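Local coordinates for protein beta-galactosidase (Streptococcus pneumoniae, PDB 4CUA) that removes terminal beta-linked galactose from glycans by hydrolysis, the part described here being a calcium-containing carbohydrate-binding module that probably binds galactose-containing glycans, at residues P18-S23 with S32-K37; K37-N42 with E175-A180; V81-D86 with E144-S149. One frame throughout, in Å; residues are numbered along the deposited sequence. Where two conformers were deposited one is given.

Contact 1: P18-S23 with S32-K37. With CA (calcium ion), chain C; EDO (1,2-ethanediol), chain F.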
loop_
_atom_site.group_PDB
_atom_site.type_symbol
_atom_site.label_atom_id
_atom_site.label_comp_id
_atom_site.label_asym_id
_atom_site.label_seq_id
_atom_site.Cartn_x
_atom_site.Cartn_y
_atom_site.Cartn_z
ATOM N N PRO A 18 1.929 -6.827 10.908
ATOM C CA PRO A 18 1.374 -5.798 10.009
ATOM C C PRO A 18 0.547 -6.445 8.915
ATOM O O PRO A 18 0.751 -7.601 8.524
ATOM C CB PRO A 18 2.569 -5.101 9.424
ATOM C CG PRO A 18 3.782 -5.807 9.917
ATOM C CD PRO A 18 3.396 -6.788 10.934
ATOM N N LEU A 19 -0.453 -5.688 8.469
ATOM C CA LEU A 19 -1.435 -6.162 7.490
ATOM C C LEU A 19 -1.490 -5.146 6.385
ATOM O O LEU A 19 -1.640 -3.951 6.630
ATOM C CB LEU A 19 -2.831 -6.196 8.134
ATOM C CG LEU A 19 -4.079 -6.481 7.320
ATOM C CD1 LEU A 19 -4.033 -7.919 6.824
ATOM C CD2 LEU A 19 -5.284 -6.333 8.248
ATOM N N ALA A 20 -1.354 -5.617 5.153
ATOM C CA ALA A 20 -1.632 -4.795 3.970
ATOM C C ALA A 20 -3.123 -4.707 3.755
ATOM O O ALA A 20 -3.905 -5.652 3.999
ATOM C CB ALA A 20 -0.971 -5.414 2.740
ATOM N N PHE A 21 -3.574 -3.561 3.263
ATOM C CA PHE A 21 -4.997 -3.365 2.976
ATOM C C PHE A 21 -5.088 -2.535 1.681
ATOM O O PHE A 21 -4.161 -1.839 1.281
ATOM C CB PHE A 21 -5.702 -2.667 4.148
ATOM C CG PHE A 21 -5.161 -1.276 4.464
ATOM C CD1 PHE A 21 -5.646 -0.148 3.830
ATOM C CD2 PHE A 21 -4.165 -1.089 5.449
ATOM C CE1 PHE A 21 -5.186 1.097 4.141
ATOM C CE2 PHE A 21 -3.700 0.149 5.724
ATOM C CZ PHE A 21 -4.183 1.248 5.055
ATOM N N ALA A 22 -6.252 -2.643 1.008
ATOM C CA ALA A 22 -6.525 -1.894 -0.191
ATOM C C ALA A 22 -7.953 -1.482 -0.225
ATOM O O ALA A 22 -8.807 -2.157 0.348
ATOM C CB ALA A 22 -6.220 -2.696 -1.418
ATOM N N SER A 23 -8.225 -0.359 -0.877
ATOM C CA SER A 23 -9.637 0.049 -1.031
ATOM C C SER A 23 -10.418 -0.973 -1.882
ATOM O O SER A 23 -11.596 -1.237 -1.632
ATOM C CB SER A 23 -9.660 1.416 -1.693
ATOM O OG SER A 23 -8.965 1.456 -2.889
ATOM N N SER A 32 -2.611 -8.711 0.125
ATOM C CA SER A 32 -1.642 -9.470 0.947
ATOM C C SER A 32 -0.392 -9.802 0.141
ATOM O O SER A 32 0.699 -9.977 0.686
ATOM C CB SER A 32 -2.305 -10.760 1.481
ATOM O OG SER A 32 -2.866 -11.512 0.426
ATOM N N ASN A 33 -0.482 -9.830 -1.194
ATOM C CA ASN A 33 0.710 -9.947 -2.016
ATOM C C ASN A 33 1.728 -8.888 -1.894
ATOM O O ASN A 33 2.842 -9.064 -2.340
ATOM C CB ASN A 33 0.338 -10.070 -3.482
ATOM C CG ASN A 33 -0.309 -11.418 -3.825
ATOM O OD1 ASN A 33 -0.107 -12.430 -3.134
ATOM N ND2 ASN A 33 -1.002 -11.451 -4.930
ATOM N N VAL A 34 1.386 -7.709 -1.353
ATOM C CA VAL A 34 2.351 -6.626 -1.362
ATOM C C VAL A 34 3.342 -6.628 -0.165
ATOM O O VAL A 34 4.227 -5.797 -0.130
ATOM C CB VAL A 34 1.766 -5.216 -1.510
ATOM C CG1 VAL A 34 0.781 -5.150 -2.689
ATOM C CG2 VAL A 34 1.095 -4.713 -0.207
ATOM N N ASN A 35 3.097 -7.501 0.815
ATOM C CA ASN A 35 4.033 -7.536 1.945
ATOM C C ASN A 35 4.330 -8.950 2.305
ATOM O O ASN A 35 4.582 -9.286 3.505
ATOM C CB ASN A 35 3.495 -6.754 3.159
ATOM C CG ASN A 35 2.283 -7.363 3.781
ATOM O OD1 ASN A 35 1.525 -8.097 3.192
ATOM N ND2 ASN A 35 2.063 -6.973 5.081
ATOM N N ASP A 36 4.438 -9.812 1.271
ATOM C CA ASP A 36 4.682 -11.245 1.446
ATOM C C ASP A 36 6.164 -11.638 1.247
ATOM O O ASP A 36 6.487 -12.852 1.309
ATOM C CB ASP A 36 3.779 -12.082 0.592
ATOM C CG ASP A 36 4.006 -11.913 -0.879
ATOM O OD1 ASP A 36 4.846 -11.139 -1.291
ATOM O OD2 ASP A 36 3.249 -12.560 -1.614
ATOM N N LYS A 37 7.011 -10.660 1.019
ATOM C CA LYS A 37 8.467 -10.813 0.825
ATOM C C LYS A 37 8.784 -11.473 -0.484
ATOM O O LYS A 37 9.954 -11.801 -0.727
ATOM C CB LYS A 37 9.150 -11.547 2.017
ATOM C CG LYS A 37 9.050 -10.701 3.319
ATOM C CD LYS A 37 9.311 -11.570 4.516
ATOM C CE LYS A 37 8.036 -12.341 4.893
ATOM N NZ LYS A 37 8.113 -13.230 6.076
HETATM CA CA CA C . 4.960 -9.504 -3.026
HETATM C C1 EDO F . -1.226 -14.125 -7.284
HETATM O O1 EDO F . -2.195 -13.714 -6.351
HETATM C C2 EDO F . -1.239 -13.204 -8.491
HETATM O O2 EDO F . -0.745 -11.880 -8.151
HETATM O O HOH W 1 -0.818 -8.444 4.631
#

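Contact 2: K37-N42 with E175-A180. With CA (calcium ion), chain C.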
loop_
_atom_site.group_PDB
_atom_site.type_symbol
_atom_site.label_atom_id
_atom_site.label_comp_id
_atom_site.label_asym_id
_atom_site.label_seq_id
_atom_site.Cartn_x
_atom_site.Cartn_y
_atom_site.Cartn_z
ATOM N N LYS A 37 7.011 -10.660 1.019
ATOM C CA LYS A 37 8.467 -10.813 0.825
ATOM C C LYS A 37 8.784 -11.473 -0.484
ATOM O O LYS A 37 9.954 -11.801 -0.727
ATOM C CB LYS A 37 9.150 -11.547 2.017
ATOM C CG LYS A 37 9.050 -10.701 3.319
ATOM C CD LYS A 37 9.311 -11.570 4.516
ATOM C CE LYS A 37 8.036 -12.341 4.893
ATOM N NZ LYS A 37 8.113 -13.230 6.076
ATOM N N LEU A 38 7.815 -11.649 -1.378
ATOM C CA LEU A 38 8.075 -12.153 -2.737
ATOM C C LEU A 38 8.003 -10.949 -3.655
ATOM O O LEU A 38 7.103 -10.125 -3.533
ATOM C CB LEU A 38 7.044 -13.185 -3.157
ATOM C CG LEU A 38 7.016 -14.453 -2.334
ATOM C CD1 LEU A 38 5.905 -15.367 -2.814
ATOM C CD2 LEU A 38 8.384 -15.145 -2.345
ATOM N N ILE A 39 8.955 -10.803 -4.532
ATOM C CA ILE A 39 9.028 -9.697 -5.450
ATOM C C ILE A 39 9.115 -10.298 -6.819
ATOM O O ILE A 39 10.070 -11.040 -7.147
ATOM C CB ILE A 39 10.227 -8.785 -5.198
ATOM C CG1 ILE A 39 10.138 -8.226 -3.745
ATOM C CG2 ILE A 39 10.303 -7.689 -6.251
ATOM C CD1 ILE A 39 11.174 -7.197 -3.446
ATOM N N SER A 40 8.129 -10.012 -7.671
ATOM C CA SER A 40 8.121 -10.539 -9.036
ATOM C C SER A 40 7.584 -9.497 -9.999
ATOM O O SER A 40 6.506 -8.941 -9.819
ATOM C CB SER A 40 7.254 -11.769 -9.157
ATOM O OG SER A 40 7.262 -12.145 -10.553
ATOM N N TYR A 41 8.320 -9.263 -11.063
ATOM C CA TYR A 41 7.899 -8.335 -12.106
ATOM C C TYR A 41 7.341 -9.008 -13.368
ATOM O O TYR A 41 7.154 -8.372 -14.386
ATOM C CB TYR A 41 9.057 -7.398 -12.449
ATOM C CG TYR A 41 9.393 -6.533 -11.262
ATOM C CD1 TYR A 41 8.673 -5.400 -10.943
ATOM C CD2 TYR A 41 10.470 -6.854 -10.455
ATOM C CE1 TYR A 41 9.034 -4.641 -9.822
ATOM C CE2 TYR A 41 10.817 -6.112 -9.377
ATOM C CZ TYR A 41 10.123 -4.976 -9.091
ATOM O OH TYR A 41 10.426 -4.196 -7.992
ATOM N N ASN A 42 7.031 -10.281 -13.224
ATOM C CA ASN A 42 6.492 -11.064 -14.342
ATOM C C ASN A 42 5.442 -12.047 -13.857
ATOM O O ASN A 42 4.836 -11.871 -12.803
ATOM C CB ASN A 42 7.666 -11.676 -15.137
ATOM C CG ASN A 42 8.493 -12.591 -14.287
ATOM O OD1 ASN A 42 8.007 -13.259 -13.407
ATOM N ND2 ASN A 42 9.800 -12.575 -14.531
ATOM N N GLU A 175 5.347 -5.462 -4.446
ATOM C CA GLU A 175 5.774 -5.389 -3.029
ATOM C C GLU A 175 5.897 -3.954 -2.646
ATOM O O GLU A 175 6.322 -3.138 -3.449
ATOM C CB GLU A 175 7.121 -6.136 -2.870
ATOM C CG GLU A 175 7.512 -6.481 -1.436
ATOM C CD GLU A 175 6.744 -7.575 -0.775
ATOM O OE1 GLU A 175 5.831 -8.179 -1.371
ATOM O OE2 GLU A 175 7.051 -7.893 0.432
ATOM N N VAL A 176 5.577 -3.695 -1.364
ATOM C CA VAL A 176 5.949 -2.450 -0.726
ATOM C C VAL A 176 6.884 -2.782 0.412
ATOM O O VAL A 176 6.866 -3.914 0.909
ATOM C CB VAL A 176 4.759 -1.666 -0.182
ATOM C CG1 VAL A 176 3.740 -1.430 -1.307
ATOM C CG2 VAL A 176 4.109 -2.356 1.010
ATOM N N GLN A 177 7.727 -1.822 0.794
ATOM C CA GLN A 177 8.565 -1.971 1.990
ATOM C C GLN A 177 8.614 -0.631 2.749
ATOM O O GLN A 177 8.768 0.431 2.146
ATOM C CB GLN A 177 9.984 -2.409 1.610
ATOM C CG GLN A 177 9.950 -3.745 0.887
ATOM C CD GLN A 177 11.369 -4.248 0.528
ATOM O OE1 GLN A 177 12.268 -3.486 0.226
ATOM N NE2 GLN A 177 11.518 -5.522 0.572
ATOM N N ILE A 178 8.462 -0.738 4.061
ATOM C CA ILE A 178 8.544 0.412 4.953
ATOM C C ILE A 178 9.549 0.037 6.052
ATOM O O ILE A 178 9.461 -1.074 6.593
ATOM C CB ILE A 178 7.179 0.741 5.581
ATOM C CG1 ILE A 178 6.165 1.044 4.480
ATOM C CG2 ILE A 178 7.268 2.014 6.433
ATOM C CD1 ILE A 178 4.754 1.138 5.039
ATOM N N PHE A 179 10.468 0.976 6.348
ATOM C CA PHE A 179 11.518 0.709 7.370
ATOM C C PHE A 179 11.445 1.644 8.567
ATOM O O PHE A 179 11.155 2.834 8.437
ATOM C CB PHE A 179 12.887 0.781 6.723
ATOM C CG PHE A 179 13.045 -0.148 5.563
ATOM C CD1 PHE A 179 13.379 -1.461 5.765
ATOM C CD2 PHE A 179 12.765 0.272 4.266
ATOM C CE1 PHE A 179 13.495 -2.322 4.698
ATOM C CE2 PHE A 179 12.887 -0.603 3.187
ATOM C CZ PHE A 179 13.245 -1.912 3.422
ATOM N N ALA A 180 11.745 1.073 9.706
ATOM C CA ALA A 180 11.995 1.850 10.929
ATOM C C ALA A 180 13.317 2.575 10.811
ATOM O O ALA A 180 14.203 2.158 10.062
ATOM C CB ALA A 180 12.088 0.899 12.105
HETATM CA CA CA C . 4.960 -9.504 -3.026
#

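Contact 3: V81-D86 with E144-S149. With EDO (1,2-ethanediol), chain D.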
loop_
_atom_site.group_PDB
_atom_site.type_symbol
_atom_site.label_atom_id
_atom_site.label_comp_id
_atom_site.label_asym_id
_atom_site.label_seq_id
_atom_site.Cartn_x
_atom_site.Cartn_y
_atom_site.Cartn_z
ATOM N N VAL A 81 7.949 1.201 -3.168
ATOM C CA VAL A 81 6.905 0.497 -3.928
ATOM C C VAL A 81 7.471 -0.027 -5.212
ATOM O O VAL A 81 7.961 0.711 -6.063
ATOM C CB VAL A 81 5.744 1.420 -4.276
ATOM C CG1 VAL A 81 4.612 0.652 -4.983
ATOM C CG2 VAL A 81 5.219 2.131 -3.074
ATOM N N GLY A 82 7.350 -1.330 -5.379
ATOM C CA GLY A 82 7.748 -1.998 -6.605
ATOM C C GLY A 82 6.571 -2.085 -7.555
ATOM O O GLY A 82 5.754 -2.979 -7.435
ATOM N N PHE A 83 6.487 -1.162 -8.475
ATOM C CA PHE A 83 5.444 -1.226 -9.485
ATOM C C PHE A 83 5.724 -2.310 -10.500
ATOM O O PHE A 83 6.871 -2.502 -10.953
ATOM C CB PHE A 83 5.277 0.156 -10.156
ATOM C CG PHE A 83 4.771 1.211 -9.223
ATOM C CD1 PHE A 83 3.461 1.175 -8.762
ATOM C CD2 PHE A 83 5.605 2.221 -8.735
ATOM C CE1 PHE A 83 3.002 2.144 -7.871
ATOM C CE2 PHE A 83 5.150 3.161 -7.836
ATOM C CZ PHE A 83 3.847 3.128 -7.402
ATOM N N HIS A 84 4.667 -2.955 -10.984
ATOM C CA HIS A 84 4.725 -3.945 -12.017
ATOM C C HIS A 84 3.952 -3.475 -13.235
ATOM O O HIS A 84 3.035 -2.727 -13.102
ATOM C CB HIS A 84 4.233 -5.311 -11.466
ATOM C CG HIS A 84 3.656 -6.229 -12.504
ATOM N ND1 HIS A 84 2.377 -6.091 -12.955
ATOM C CD2 HIS A 84 4.201 -7.241 -13.214
ATOM C CE1 HIS A 84 2.123 -7.002 -13.878
ATOM N NE2 HIS A 84 3.214 -7.723 -14.058
ATOM N N GLU A 85 4.354 -3.928 -14.401
ATOM C CA GLU A 85 3.602 -3.581 -15.610
ATOM C C GLU A 85 3.574 -4.728 -16.581
ATOM O O GLU A 85 4.543 -5.463 -16.766
ATOM C CB GLU A 85 4.183 -2.345 -16.307
ATOM C CG GLU A 85 5.530 -2.548 -16.963
ATOM C CD GLU A 85 6.007 -1.315 -17.715
ATOM O OE1 GLU A 85 5.258 -0.344 -17.833
ATOM O OE2 GLU A 85 7.166 -1.311 -18.170
ATOM N N ASP A 86 2.431 -4.834 -17.252
ATOM C CA ASP A 86 2.228 -5.739 -18.380
ATOM C C ASP A 86 1.253 -4.991 -19.348
ATOM O O ASP A 86 1.055 -3.802 -19.186
ATOM C CB ASP A 86 1.819 -7.145 -17.966
ATOM C CG ASP A 86 0.442 -7.218 -17.257
ATOM O OD1 ASP A 86 -0.396 -6.309 -17.389
ATOM O OD2 ASP A 86 0.251 -8.287 -16.587
ATOM N N GLU A 144 11.232 -1.896 -10.637
ATOM C CA GLU A 144 12.159 -1.625 -9.570
ATOM C C GLU A 144 11.404 -1.104 -8.381
ATOM O O GLU A 144 10.241 -0.674 -8.530
ATOM C CB GLU A 144 13.239 -0.596 -10.003
ATOM C CG GLU A 144 12.695 0.786 -10.235
ATOM C CD GLU A 144 13.692 1.754 -10.889
ATOM O OE1 GLU A 144 13.939 1.614 -12.063
ATOM O OE2 GLU A 144 14.111 2.701 -10.196
HETATM N N MSE A 145 12.052 -1.087 -7.214
HETATM C CA MSE A 145 11.496 -0.471 -5.999
HETATM C C MSE A 145 11.643 1.012 -6.117
HETATM O O MSE A 145 12.767 1.536 -6.296
HETATM C CB MSE A 145 12.245 -0.991 -4.799
HETATM C CG MSE A 145 12.168 -2.492 -4.545
HETATM SE SE MSE A 145 10.348 -3.234 -4.394
HETATM C CE MSE A 145 9.853 -2.435 -2.698
ATOM N N ASN A 146 10.528 1.726 -6.083
ATOM C CA ASN A 146 10.498 3.203 -6.197
ATOM C C ASN A 146 10.470 3.742 -4.790
ATOM O O ASN A 146 9.604 3.408 -4.006
ATOM C CB ASN A 146 9.212 3.661 -6.924
ATOM C CG ASN A 146 9.240 3.395 -8.413
ATOM O OD1 ASN A 146 9.121 4.322 -9.205
ATOM N ND2 ASN A 146 9.400 2.125 -8.845
ATOM N N HIS A 147 11.436 4.597 -4.442
ATOM C CA HIS A 147 11.605 5.025 -3.061
ATOM C C HIS A 147 11.072 6.429 -2.812
ATOM O O HIS A 147 11.329 7.319 -3.597
ATOM C CB HIS A 147 13.112 5.007 -2.738
ATOM C CG HIS A 147 13.726 3.684 -2.924
ATOM N ND1 HIS A 147 13.447 2.635 -2.106
ATOM C CD2 HIS A 147 14.551 3.218 -3.871
ATOM C CE1 HIS A 147 14.104 1.563 -2.517
ATOM N NE2 HIS A 147 14.802 1.898 -3.567
ATOM N N PHE A 148 10.323 6.548 -1.743
ATOM C CA PHE A 148 9.718 7.777 -1.246
ATOM C C PHE A 148 10.172 8.052 0.174
ATOM O O PHE A 148 10.388 7.144 0.961
ATOM C CB PHE A 148 8.171 7.640 -1.217
ATOM C CG PHE A 148 7.566 7.269 -2.526
ATOM C CD1 PHE A 148 7.263 8.196 -3.498
ATOM C CD2 PHE A 148 7.281 5.928 -2.799
ATOM C CE1 PHE A 148 6.691 7.826 -4.711
ATOM C CE2 PHE A 148 6.701 5.569 -4.006
ATOM C CZ PHE A 148 6.389 6.507 -4.965
ATOM N N SER A 149 10.401 9.347 0.477
ATOM C CA SER A 149 10.713 9.762 1.829
ATOM C C SER A 149 9.956 11.067 2.103
ATOM O O SER A 149 9.600 11.781 1.165
ATOM C CB SER A 149 12.218 9.899 2.055
ATOM O OG SER A 149 12.786 10.911 1.267
HETATM C C1 EDO D . -2.575 -8.017 -14.614
HETATM O O1 EDO D . -1.916 -9.046 -15.332
HETATM C C2 EDO D . -3.520 -8.538 -13.553
HETATM O O2 EDO D . -2.718 -9.236 -12.544
#

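Contact 1: P18-S23 with S32-K37
Ala20 of strand 19-22 presses its methyl group into the angle between Val34 and Asn35 of the loop that follows, and this is the tight part of the contact. CB of Ala20 lies 3.7 Å from CG2 of Val34, an apolar meeting. The same methyl touches the amide of Asn35 by plain van der Waals contact, with OD1 3.7 Å from Ala20 CB. With CG set between its own backbone N and carbonyl carbon (chi1 67°), the Asn35 amide folds back toward the strand. No direct hydrogen bond joins the two segments; the polar link runs through a water. It accepts from Ala20 N at 2.9 Å and donates to Asn35 OD1 at 2.8 Å, giving the strand's NH and the amide oxygen a common partner. ND2 of the same amide stands 3.7 Å from Pro18 O without bonding to the strand, and the strongest polar partner of this side chain is Ser9, outside both segments. The looser side is at Ser32, which is partly exposed and meets the strand through its CA, 4.5 Å from Ala20 CB. Val34 faces the strand, while the side chain of Asn33 points away from it. Asn33 O binds the calcium ion at 2.3 Å and, farther on, Asp36 OD1 at 2.4 Å; Leu38, Asn47, Thr174 and Glu175 complete the site. The loop after the first strand thus forms part of the calcium site of a galactose-binding-domain-like beta-sandwich. In the fold, strand 19-22 pairs antiparallel with strand 58-67 through Leu19 with Leu64 and Phe21 with Gly62, and Val34 also packs on Val61 of strand 58-67, Trp49 of strand 49-50, and Ile173 and Val176 of strand 172-177.

Contact 2: K37-N42 with E175-A180
One carboxylate does two jobs here: Glu175 binds the calcium ion with one oxygen and accepts a hydrogen bond from a backbone NH of the facing loop with the other. OE1 lies 2.3 Å from the calcium, and the loop meets the same ion through the carbonyl oxygen of Leu38, also at 2.3 Å. Glu175 OE1 and Leu38 O are therefore brought to 3.2 Å of each other as fellow ligands; the cation probably balances the carboxylate's charge and the carbonyl's partial charge. OE2 accepts from Lys37 N at 2.8 Å; the NH comes in on the syn side, 35° out of the carboxylate plane, and the bond is bent to 143°. The two attachments together should restrict rotation of the group. The side chain gets there by running anti to the backbone N (chi1 -164°) and then bending at chi2, which brings the carboxylate round to the loop. Closer to the strand its aliphatic part is crossed at about a right angle by Ile39, whose CG1 touches Glu175 CB at 3.8 Å. Lys37, Leu38 and Ile39 are exposed, whereas Glu175 is buried, so the loop lies over the metal-binding side chain at the surface. A loop carbonyl and a strand carboxylate thus share the ion of the module's metal site. Ile39 and Tyr41 both rest on Thr174, which binds the calcium through its backbone O and whose OG1 bonds to Ser40 N. Strand 172-177 itself runs beside strand 70-83, with backbone hydrogen bonds between Glu175 and Gly82 and between Gln177 and Ser80, and pairs with strand 49-50 as well.

Contact 3: V81-D86 with E144-S149
The Phe83 ring is met at its edge by the side-chain amide of Asn146, the two planes standing 79° apart. CD2 of Phe83 is 3.8 Å from Asn146 ND2, and CG of the amide lies in the ring plane. One face of the ring is covered from within its own strand by Val81 CG1, 3.5 Å above the plane and offset toward the rim. Phe148 is likewise approached at its edge: Val81 CG2 comes to 3.9 Å from Phe148 CE2. Val81 divides its branches between the two aromatics, since CG1 is anti to the backbone N and CG2 anti to the carbonyl carbon. Phe148 also meets the ring of Tyr95, the two planes inclined to each other.

Beneath these groups the backbones join as an antiparallel hydrogen-bonded pair, Val81 N giving to Asn146 O at 2.9 Å and Asn146 N to Val81 O at 2.8 Å. The second donor stands well above the carbonyl plane, 53° out of it. Asn146 ND2 adds a weak bond to that same Val81 O and another weak one to Glu144 O, but its strongest partner is Lys141 O; this buried amide thus links the strand pair to Lys141, earlier in the chain. One residue along, the strands come very close: Gly82 CA makes a CH...O contact with Glu144 O at 3.4 Å. Selenomethionine Met145, bent at chi2 and chi3, lays SE 3.6 Å from Gly82 CA, where no side chain intervenes. Strands 81-83 and 145-149, at 142° to each other, are neighbours in the antiparallel beta-sandwich typical of galactose-binding-domain-like modules, with Val81, Phe83 and Phe148 contributing to its buried interior.

All three contacts reach the same antiparallel sheet. Contacts 1 and 2 come in series along the chain, share Lys37 and lie with centres about 10 Å apart; between them they supply four of the six calcium ligands. Contact 3 is nested inside the long loop closed by contact 2, and the centres of contacts 2 and 3 lie about 9 Å apart. Strand 172-177 bridges them, reaching the 32-37 loop on one side and strand 70-83 on the other. Contacts 1 and 3 do not touch, their nearest atoms being about 7 Å apart. Calcium binding thus ties early and late parts of the module together beside its sheet.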